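Local coordinates for type II toxin-antitoxin system RelE/ParE family toxin (Pyrococcus horikoshii, PDB 1WMI), which probably acts as the toxin of a RelE/ParE-type toxin-antitoxin system, whose activity the partner antitoxin would neutralise, at residues Met1-Lys6 with Lys75-Leu80; Phe43-Leu48 with Tyr57-Gly62; Asp63-Tyr68 with Lys81-Gly86. All coordinates share one frame; numbering follows the deposited sequence.

Contact 1. Residues Met1-Lys6 with Lys75-Leu80; sequences MTYRVK and KVIKIL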
loop_
_atom_site.group_PDB
_atom_site.type_symbol
_atom_site.label_atom_id
_atom_site.label_comp_id
_atom_site.label_asym_id
_atom_site.label_seq_id
_atom_site.Cartn_x
_atom_site.Cartn_y
_atom_site.Cartn_z
ATOM N N MET A 1 3.921 25.608 2.136
ATOM C CA MET A 1 3.179 25.771 3.417
ATOM C C MET A 1 1.737 25.317 3.266
ATOM O O MET A 1 1.020 25.214 4.262
ATOM C CB MET A 1 3.167 27.239 3.854
ATOM C CG MET A 1 2.309 28.146 2.970
ATOM S SD MET A 1 1.851 29.713 3.755
ATOM C CE MET A 1 3.134 30.816 3.150
ATOM N N THR A 2 1.317 25.064 2.024
ATOM C CA THR A 2 -0.053 24.643 1.713
ATOM C C THR A 2 -0.855 24.129 2.914
ATOM O O THR A 2 -1.908 24.670 3.236
ATOM C CB THR A 2 -0.086 23.534 0.629
ATOM O OG1 THR A 2 0.790 23.877 -0.450
ATOM C CG2 THR A 2 -1.496 23.381 0.077
ATOM N N TYR A 3 -0.354 23.085 3.568
ATOM C CA TYR A 3 -1.036 22.492 4.718
ATOM C C TYR A 3 -0.243 22.657 6.010
ATOM O O TYR A 3 0.980 22.588 6.014
ATOM C CB TYR A 3 -1.269 20.994 4.483
ATOM C CG TYR A 3 -2.193 20.663 3.333
ATOM C CD1 TYR A 3 -3.567 20.522 3.529
ATOM C CD2 TYR A 3 -1.697 20.525 2.044
ATOM C CE1 TYR A 3 -4.424 20.246 2.463
ATOM C CE2 TYR A 3 -2.536 20.254 0.977
ATOM C CZ TYR A 3 -3.897 20.119 1.192
ATOM O OH TYR A 3 -4.711 19.851 0.123
ATOM N N ARG A 4 -0.949 22.862 7.113
ATOM C CA ARG A 4 -0.299 23.001 8.405
ATOM C C ARG A 4 -0.250 21.593 9.003
ATOM O O ARG A 4 -1.279 20.911 9.090
ATOM C CB ARG A 4 -1.107 23.944 9.292
ATOM C CG ARG A 4 -0.314 24.589 10.413
ATOM C CD ARG A 4 -0.964 25.911 10.827
ATOM N NE ARG A 4 -0.177 26.664 11.806
ATOM C CZ ARG A 4 -0.129 26.387 13.105
ATOM N NH1 ARG A 4 0.618 27.132 13.914
ATOM N NH2 ARG A 4 -0.831 25.374 13.598
ATOM N N VAL A 5 0.948 21.150 9.384
ATOM C CA VAL A 5 1.124 19.819 9.951
ATOM C C VAL A 5 1.322 19.856 11.457
ATOM O O VAL A 5 2.167 20.600 11.972
ATOM C CB VAL A 5 2.345 19.095 9.323
ATOM C CG1 VAL A 5 2.459 17.686 9.877
ATOM C CG2 VAL A 5 2.204 19.052 7.813
ATOM N N LYS A 6 0.541 19.043 12.160
ATOM C CA LYS A 6 0.629 18.964 13.614
ATOM C C LYS A 6 0.918 17.528 14.049
ATOM O O LYS A 6 0.533 16.559 13.387
ATOM C CB LYS A 6 -0.671 19.463 14.260
ATOM C CG LYS A 6 -0.931 20.953 14.049
ATOM C CD LYS A 6 -2.368 21.337 14.405
ATOM C CE LYS A 6 -2.660 21.253 15.905
ATOM N NZ LYS A 6 -2.304 22.496 16.661
ATOM N N LYS A 75 -7.320 22.650 6.144
ATOM C CA LYS A 75 -5.993 22.347 5.609
ATOM C C LYS A 75 -5.052 21.989 6.763
ATOM O O LYS A 75 -3.959 22.524 6.887
ATOM C CB LYS A 75 -5.441 23.539 4.816
ATOM C CG LYS A 75 -6.252 23.873 3.567
ATOM C CD LYS A 75 -5.467 24.733 2.580
ATOM C CE LYS A 75 -5.216 26.141 3.103
ATOM N NZ LYS A 75 -4.502 26.965 2.081
ATOM N N VAL A 76 -5.502 21.081 7.619
ATOM C CA VAL A 76 -4.710 20.652 8.760
ATOM C C VAL A 76 -4.465 19.156 8.701
ATOM O O VAL A 76 -5.406 18.367 8.569
ATOM C CB VAL A 76 -5.423 20.990 10.088
ATOM C CG1 VAL A 76 -4.717 20.333 11.252
ATOM C CG2 VAL A 76 -5.444 22.482 10.284
ATOM N N ILE A 77 -3.193 18.779 8.777
ATOM C CA ILE A 77 -2.788 17.381 8.753
ATOM C C ILE A 77 -2.288 17.056 10.151
ATOM O O ILE A 77 -1.434 17.757 10.696
ATOM C CB ILE A 77 -1.654 17.138 7.733
ATOM C CG1 ILE A 77 -2.165 17.442 6.319
ATOM C CG2 ILE A 77 -1.157 15.699 7.830
ATOM C CD1 ILE A 77 -1.186 17.095 5.226
ATOM N N LYS A 78 -2.825 16.004 10.750
ATOM C CA LYS A 78 -2.405 15.658 12.094
ATOM C C LYS A 78 -1.817 14.277 12.098
ATOM O O LYS A 78 -2.413 13.348 11.560
ATOM C CB LYS A 78 -3.589 15.701 13.067
ATOM C CG LYS A 78 -4.281 17.050 13.172
ATOM C CD LYS A 78 -5.407 17.010 14.196
ATOM C CE LYS A 78 -6.230 18.277 14.163
ATOM N NZ LYS A 78 -7.293 18.242 15.198
ATOM N N ILE A 79 -0.630 14.160 12.687
ATOM C CA ILE A 79 0.038 12.877 12.806
ATOM C C ILE A 79 -0.559 12.289 14.079
ATOM O O ILE A 79 -0.265 12.749 15.178
ATOM C CB ILE A 79 1.568 13.048 12.980
ATOM C CG1 ILE A 79 2.138 13.908 11.842
ATOM C CG2 ILE A 79 2.246 11.679 13.045
ATOM C CD1 ILE A 79 1.974 13.325 10.459
ATOM N N LEU A 80 -1.420 11.293 13.923
ATOM C CA LEU A 80 -2.073 10.666 15.063
ATOM C C LEU A 80 -1.215 9.680 15.852
ATOM O O LEU A 80 -1.097 9.809 17.071
ATOM C CB LEU A 80 -3.370 9.988 14.615
ATOM C CG LEU A 80 -4.512 10.932 14.209
ATOM C CD1 LEU A 80 -4.635 12.072 15.219
ATOM C CD2 LEU A 80 -4.243 11.501 12.846
#

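Contact 2. Residues Phe43-Leu48 with Tyr57-Gly62; sequences FDVIKL and YRARLG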
loop_
_atom_site.group_PDB
_atom_site.type_symbol
_atom_site.label_atom_id
_atom_site.label_comp_id
_atom_site.label_asym_id
_atom_site.label_seq_id
_atom_site.Cartn_x
_atom_site.Cartn_y
_atom_site.Cartn_z
ATOM N N PHE A 43 5.160 7.126 -0.283
ATOM C CA PHE A 43 4.975 6.566 1.044
ATOM C C PHE A 43 3.940 5.457 1.164
ATOM O O PHE A 43 3.428 5.199 2.256
ATOM C CB PHE A 43 4.662 7.694 2.024
ATOM C CG PHE A 43 5.809 8.631 2.239
ATOM C CD1 PHE A 43 6.911 8.232 2.988
ATOM C CD2 PHE A 43 5.809 9.902 1.673
ATOM C CE1 PHE A 43 7.998 9.078 3.173
ATOM C CE2 PHE A 43 6.891 10.758 1.851
ATOM C CZ PHE A 43 7.990 10.342 2.605
ATOM N N ASP A 44 3.623 4.816 0.042
ATOM C CA ASP A 44 2.682 3.692 0.012
ATOM C C ASP A 44 1.469 3.952 0.897
ATOM O O ASP A 44 0.984 3.055 1.586
ATOM C CB ASP A 44 3.410 2.430 0.489
ATOM C CG ASP A 44 2.826 1.153 -0.091
ATOM O OD1 ASP A 44 1.778 1.218 -0.777
ATOM O OD2 ASP A 44 3.421 0.076 0.143
ATOM N N VAL A 45 0.973 5.180 0.872
ATOM C CA VAL A 45 -0.158 5.553 1.704
ATOM C C VAL A 45 -1.507 5.000 1.245
ATOM O O VAL A 45 -1.770 4.883 0.046
ATOM C CB VAL A 45 -0.269 7.096 1.807
ATOM C CG1 VAL A 45 1.073 7.695 2.218
ATOM C CG2 VAL A 45 -0.702 7.668 0.486
ATOM N N ILE A 46 -2.358 4.665 2.217
ATOM C CA ILE A 46 -3.701 4.160 1.938
ATOM C C ILE A 46 -4.734 4.926 2.765
ATOM O O ILE A 46 -4.461 5.320 3.901
ATOM C CB ILE A 46 -3.838 2.671 2.288
ATOM C CG1 ILE A 46 -3.549 2.457 3.776
ATOM C CG2 ILE A 46 -2.907 1.844 1.418
ATOM C CD1 ILE A 46 -3.814 1.045 4.252
ATOM N N LYS A 47 -5.916 5.145 2.196
ATOM C CA LYS A 47 -6.970 5.845 2.923
ATOM C C LYS A 47 -7.725 4.863 3.815
ATOM O O LYS A 47 -8.416 3.964 3.322
ATOM C CB LYS A 47 -7.955 6.510 1.961
ATOM C CG LYS A 47 -9.023 7.338 2.666
ATOM C CD LYS A 47 -9.840 8.161 1.677
ATOM C CE LYS A 47 -10.660 7.267 0.757
ATOM N NZ LYS A 47 -11.512 8.039 -0.190
ATOM N N LEU A 48 -7.576 5.043 5.125
ATOM C CA LEU A 48 -8.234 4.198 6.111
ATOM C C LEU A 48 -9.709 4.543 6.131
ATOM O O LEU A 48 -10.554 3.743 5.726
ATOM C CB LEU A 48 -7.643 4.444 7.505
ATOM C CG LEU A 48 -6.442 3.659 8.051
ATOM C CD1 LEU A 48 -5.570 3.129 6.937
ATOM C CD2 LEU A 48 -5.658 4.568 8.981
ATOM N N TYR A 57 -5.443 8.237 7.204
ATOM C CA TYR A 57 -4.533 7.603 6.268
ATOM C C TYR A 57 -3.444 6.850 7.018
ATOM O O TYR A 57 -3.240 7.060 8.214
ATOM C CB TYR A 57 -3.879 8.672 5.381
ATOM C CG TYR A 57 -4.831 9.387 4.444
ATOM C CD1 TYR A 57 -5.223 8.801 3.243
ATOM C CD2 TYR A 57 -5.348 10.645 4.765
ATOM C CE1 TYR A 57 -6.098 9.444 2.386
ATOM C CE2 TYR A 57 -6.228 11.296 3.909
ATOM C CZ TYR A 57 -6.595 10.686 2.720
ATOM O OH TYR A 57 -7.447 11.317 1.852
ATOM N N ARG A 58 -2.763 5.959 6.307
ATOM C CA ARG A 58 -1.650 5.211 6.872
ATOM C C ARG A 58 -0.495 5.332 5.898
ATOM O O ARG A 58 -0.615 4.949 4.731
ATOM C CB ARG A 58 -1.968 3.726 7.048
ATOM C CG ARG A 58 -0.779 2.962 7.638
ATOM C CD ARG A 58 -0.435 1.713 6.841
ATOM N NE ARG A 58 -0.168 2.000 5.435
ATOM C CZ ARG A 58 -0.077 1.066 4.495
ATOM N NH1 ARG A 58 0.170 1.405 3.238
ATOM N NH2 ARG A 58 -0.238 -0.208 4.813
ATOM N N ALA A 59 0.620 5.867 6.378
ATOM C CA ALA A 59 1.801 6.021 5.548
ATOM C C ALA A 59 2.867 5.064 6.042
ATOM O O ALA A 59 2.971 4.794 7.241
ATOM C CB ALA A 59 2.314 7.447 5.612
ATOM N N ARG A 60 3.652 4.547 5.107
ATOM C CA ARG A 60 4.720 3.626 5.441
ATOM C C ARG A 60 6.063 4.338 5.241
ATOM O O ARG A 60 6.382 4.812 4.142
ATOM C CB ARG A 60 4.610 2.368 4.562
ATOM C CG ARG A 60 5.527 1.226 4.974
ATOM C CD ARG A 60 5.249 -0.039 4.172
ATOM N NE ARG A 60 3.977 -0.663 4.535
ATOM C CZ ARG A 60 3.717 -1.212 5.720
ATOM N NH1 ARG A 60 2.530 -1.759 5.953
ATOM N NH2 ARG A 60 4.642 -1.222 6.676
ATOM N N LEU A 61 6.838 4.443 6.316
ATOM C CA LEU A 61 8.134 5.094 6.234
ATOM C C LEU A 61 9.269 4.078 6.255
ATOM O O LEU A 61 10.439 4.440 6.356
ATOM C CB LEU A 61 8.296 6.100 7.378
ATOM C CG LEU A 61 7.691 7.493 7.147
ATOM C CD1 LEU A 61 6.182 7.403 6.959
ATOM C CD2 LEU A 61 8.026 8.384 8.325
ATOM N N GLY A 62 8.919 2.802 6.143
ATOM C CA GLY A 62 9.928 1.756 6.158
ATOM C C GLY A 62 9.793 0.860 7.375
ATOM O O GLY A 62 8.917 -0.007 7.422
#

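Contact 3. Residues Asp63-Tyr68 with Lys81-Gly86; sequences DYRVIY and KLKPRG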
loop_
_atom_site.group_PDB
_atom_site.type_symbol
_atom_site.label_atom_id
_atom_site.label_comp_id
_atom_site.label_asym_id
_atom_site.label_seq_id
_atom_site.Cartn_x
_atom_site.Cartn_y
_atom_site.Cartn_z
ATOM N N ASP A 63 10.648 1.079 8.368
ATOM C CA ASP A 63 10.628 0.279 9.586
ATOM C C ASP A 63 9.386 0.499 10.443
ATOM O O ASP A 63 9.156 -0.227 11.413
ATOM C CB ASP A 63 11.878 0.548 10.425
ATOM C CG ASP A 63 13.160 0.204 9.688
ATOM O OD1 ASP A 63 14.255 0.423 10.244
ATOM O OD2 ASP A 63 13.078 -0.281 8.548
ATOM N N TYR A 64 8.583 1.495 10.088
ATOM C CA TYR A 64 7.376 1.775 10.850
ATOM C C TYR A 64 6.312 2.451 9.997
ATOM O O TYR A 64 6.566 2.828 8.855
ATOM C CB TYR A 64 7.711 2.636 12.074
ATOM C CG TYR A 64 8.238 4.014 11.745
ATOM C CD1 TYR A 64 7.393 5.126 11.751
ATOM C CD2 TYR A 64 9.585 4.208 11.422
ATOM C CE1 TYR A 64 7.876 6.405 11.440
ATOM C CE2 TYR A 64 10.076 5.478 11.109
ATOM C CZ TYR A 64 9.217 6.570 11.120
ATOM O OH TYR A 64 9.700 7.821 10.793
ATOM N N ARG A 65 5.118 2.583 10.560
ATOM C CA ARG A 65 3.995 3.205 9.868
ATOM C C ARG A 65 3.438 4.383 10.662
ATOM O O ARG A 65 3.444 4.371 11.898
ATOM C CB ARG A 65 2.884 2.177 9.652
ATOM C CG ARG A 65 3.248 1.040 8.706
ATOM C CD ARG A 65 2.214 -0.069 8.776
ATOM N NE ARG A 65 2.264 -0.754 10.063
ATOM C CZ ARG A 65 1.263 -1.458 10.580
ATOM N NH1 ARG A 65 1.409 -2.048 11.761
ATOM N NH2 ARG A 65 0.113 -1.559 9.927
ATOM N N VAL A 66 2.966 5.404 9.954
ATOM C CA VAL A 66 2.390 6.558 10.623
ATOM C C VAL A 66 0.957 6.740 10.148
ATOM O O VAL A 66 0.676 6.649 8.948
ATOM C CB VAL A 66 3.193 7.861 10.337
ATOM C CG1 VAL A 66 4.663 7.668 10.674
ATOM C CG2 VAL A 66 3.038 8.261 8.892
ATOM N N ILE A 67 0.050 6.969 11.093
ATOM C CA ILE A 67 -1.355 7.199 10.777
ATOM C C ILE A 67 -1.670 8.668 11.038
ATOM O O ILE A 67 -1.319 9.214 12.084
ATOM C CB ILE A 67 -2.288 6.314 11.629
ATOM C CG1 ILE A 67 -1.980 4.840 11.369
ATOM C CG2 ILE A 67 -3.739 6.593 11.267
ATOM C CD1 ILE A 67 -2.991 3.875 11.997
ATOM N N TYR A 68 -2.332 9.308 10.082
ATOM C CA TYR A 68 -2.641 10.723 10.203
ATOM C C TYR A 68 -3.981 11.086 9.600
ATOM O O TYR A 68 -4.577 10.300 8.866
ATOM C CB TYR A 68 -1.536 11.552 9.535
ATOM C CG TYR A 68 -1.416 11.381 8.031
ATOM C CD1 TYR A 68 -2.048 12.259 7.157
ATOM C CD2 TYR A 68 -0.628 10.367 7.487
ATOM C CE1 TYR A 68 -1.895 12.141 5.776
ATOM C CE2 TYR A 68 -0.467 10.239 6.111
ATOM C CZ TYR A 68 -1.103 11.133 5.260
ATOM O OH TYR A 68 -0.933 11.026 3.900
ATOM N N LYS A 81 -0.627 8.691 15.182
ATOM C CA LYS A 81 0.203 7.720 15.891
ATOM C C LYS A 81 1.142 6.921 14.997
ATOM O O LYS A 81 1.067 6.989 13.770
ATOM C CB LYS A 81 -0.672 6.744 16.683
ATOM C CG LYS A 81 -1.440 5.767 15.814
ATOM C CD LYS A 81 -2.088 4.677 16.641
ATOM C CE LYS A 81 -1.053 3.812 17.342
ATOM N NZ LYS A 81 -1.713 2.689 18.080
ATOM N N LEU A 82 2.033 6.167 15.639
ATOM C CA LEU A 82 3.010 5.340 14.941
ATOM C C LEU A 82 2.687 3.881 15.182
ATOM O O LEU A 82 2.025 3.543 16.163
ATOM C CB LEU A 82 4.416 5.619 15.461
ATOM C CG LEU A 82 4.871 7.076 15.497
ATOM C CD1 LEU A 82 6.307 7.144 15.997
ATOM C CD2 LEU A 82 4.752 7.683 14.106
ATOM N N LYS A 83 3.158 3.024 14.281
ATOM C CA LYS A 83 2.952 1.585 14.384
ATOM C C LYS A 83 4.169 0.822 13.849
ATOM O O LYS A 83 4.934 1.343 13.028
ATOM C CB LYS A 83 1.690 1.170 13.621
ATOM C CG LYS A 83 0.395 1.684 14.242
ATOM C CD LYS A 83 -0.813 1.252 13.422
ATOM C CE LYS A 83 -1.389 -0.088 13.877
ATOM N NZ LYS A 83 -2.265 0.064 15.072
ATOM N N PRO A 84 4.364 -0.424 14.318
ATOM C CA PRO A 84 5.485 -1.271 13.897
ATOM C C PRO A 84 5.486 -1.509 12.393
ATOM O O PRO A 84 4.583 -1.067 11.690
ATOM C CB PRO A 84 5.249 -2.566 14.674
ATOM C CG PRO A 84 4.564 -2.103 15.900
ATOM C CD PRO A 84 3.572 -1.102 15.358
ATOM N N ARG A 85 6.507 -2.215 11.917
ATOM C CA ARG A 85 6.664 -2.551 10.504
ATOM C C ARG A 85 5.337 -3.102 10.001
ATOM O O ARG A 85 4.918 -2.857 8.859
ATOM C CB ARG A 85 7.712 -3.656 10.350
ATOM C CG ARG A 85 8.606 -3.536 9.134
ATOM C CD ARG A 85 9.741 -2.580 9.422
ATOM N NE ARG A 85 11.033 -3.244 9.600
ATOM C CZ ARG A 85 12.084 -3.038 8.812
ATOM N NH1 ARG A 85 11.991 -2.194 7.795
ATOM N NH2 ARG A 85 13.226 -3.671 9.039
ATOM N N GLY A 86 4.692 -3.834 10.904
ATOM C CA GLY A 86 3.440 -4.514 10.640
ATOM C C GLY A 86 3.941 -5.918 10.856
ATOM O O GLY A 86 4.615 -6.481 9.982
#

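Contact 1. Residues Met1-Lys6 with Lys75-Leu80
Ile77 and Tyr3 meet on the helix side of the sheet, where the contact is closely packed and buried: Ile77 CD1 reaches Tyr3 CB at 4.0 Å, and the two side chains slant across each other. CG1 of Ile77 stands anti to its carbonyl carbon (chi1 -64°), which carries the delta methyl toward the root of the tyrosine. On the same face Val5 brings CG2 near Ile77 CB and CG1 near Ile79 CG1, and Leu33 of helix 20-33 closes over all three aliphatic residues. The Tyr3 ring crosses the Lys75 side chain at about a right angle, with Tyr3 CD1 3.8 Å from Lys75 CB. Beneath these side chains runs a parallel ladder: Arg4 N donates to Lys75 O, Ile77 N to Arg4 O, Lys6 N to Ile77 O and Ile79 N to Lys6 O, the last at 2.8 Å and all close to straight. It joins the first and last strands of the chain, the parallel pair of an otherwise antiparallel sheet in the RelE/ParE toxin fold. Lys75 and Val76 form a G1 beta bulge where the last strand begins. The other face, that of Arg4, Val76, Lys6 and Lys78, is looser. Lys6, bent at its third and fourth torsions, grazes Val76 CG1 with its CD at 4.1 Å. The extended Arg4 instead leads away from the 75-80 segment, and its NH2 forms a salt bridge with an acidic side chain on the chain of another protein. Lys78 NZ is bonded to the backbone of that same chain, which also pairs a strand with Lys6 and so continues the sheet.

Contact 2. Residues Phe43-Leu48 with Tyr57-Gly62
Arg60 N gives its hydrogen to Phe43 O in an almost straight bond of 2.9 Å. Farther along, Ile46 and Arg58 form the hydrogen-bonded pair of an antiparallel hairpin: Ile46 N bonds to Arg58 O at 3.1 Å, and Arg58 N returns to Ile46 O. On their face the Arg58 guanidinium is overlaid by Ile46 CD1, 3.7 Å above the plane and over its centre, while Arg60 NE lies over the opposite face, toward the rim. Ile46 puts CG1 between its backbone N and carbonyl carbon (chi1 60°), a cramped choice that brings this branch up to the guanidinium. The Asp44 carbonyl lies at the guanidinium edge, on the NH1 side, though the modelled approach is too short to be taken literally. On the reverse face Lys47 packs its CB 3.5 Å from Tyr57 CE1, its aliphatic chain slanting past the ring. Val45 CG1 meets Ala59 CB at 3.6 Å, beside Phe43, whose ring makes an edge-to-face contact with Phe29 of helix 20-33. Across the subunit interface, Asp44 forms salt bridges with Arg58 and Arg60 of the second subunit, a copy of this protein; Arg58 also has an acidic partner on the chain of another protein. Acids of other chains thus probably compensate the two arginines, so that the polar bonds of this hairpin edge are completed by assembly.

Contact 3. Residues Asp63-Tyr68 with Lys81-Gly86
Arg65 NE donates to Pro84 O at 2.9 Å, with the carbonyl oxygen only 6° out of the guanidinium plane; NH1 adds a weak bond to the same oxygen. CG of Arg65 lies anti to the carbonyl carbon (chi1 -66°) and the chain bends at its third torsion, which brings NE to Pro84 O. Lys83 CB lies over one guanidinium face, 3.7 Å from Arg65 NH1; Gly86 CA is modelled over the opposite one, but that residue is poorly ordered and its place doubtful. Both terminal nitrogens of Arg65 and the Lys83 amine form salt bridges to acidic side chains of another protein chain, so the basic pair is probably compensated there. Ile67 CD1 continues this face against Lys83 CD at 3.7 Å. Backbone bonds set these groups in place: Arg65 N to Lys83 O at 2.8 Å with the reverse bond from Lys83 N, then Ile67 N to Lys81 O and Lys81 N to Ile67 O. Between these two hydrogen-bonded pairs sits the non-hydrogen-bonded pair Val66 and Leu82, whose side chains run alongside each other on the other face and press closely, Val66 CG1 to Leu82 CD2. Together they make an antiparallel hairpin. Strand 54-60 flanks strand 65-71 on its far edge, with Val66 against Ala59, while Phe29 of helix 20-33 covers Val66 and Phe26 of that helix touches Tyr64.

How the contacts relate
The three contacts are three of the four strand-to-strand seams of one mixed sheet, ordered 4-8, 76-83, 65-71, 54-60, 46-49; the seam between 65-71 and 54-60 lies between contacts 3 and 2. Contacts 1 and 3 share strand 76-83; their centres lie about 17 Å apart, yet Leu80 N probably donates to Ile67 O at 2.8 Å. Contacts 2 and 3, centres about 8 Å apart, are joined by probable bonds from Ala59 N to Val66 O and from Arg60 NH2 to Arg85 O, both 2.7 Å. Contacts 1 and 2 do not touch, their nearest atoms being about 6 Å apart. Acidic groups of other protein chains meet basic residues of all three; contacts 2 and 3 both touch the second subunit, another copy of this protein.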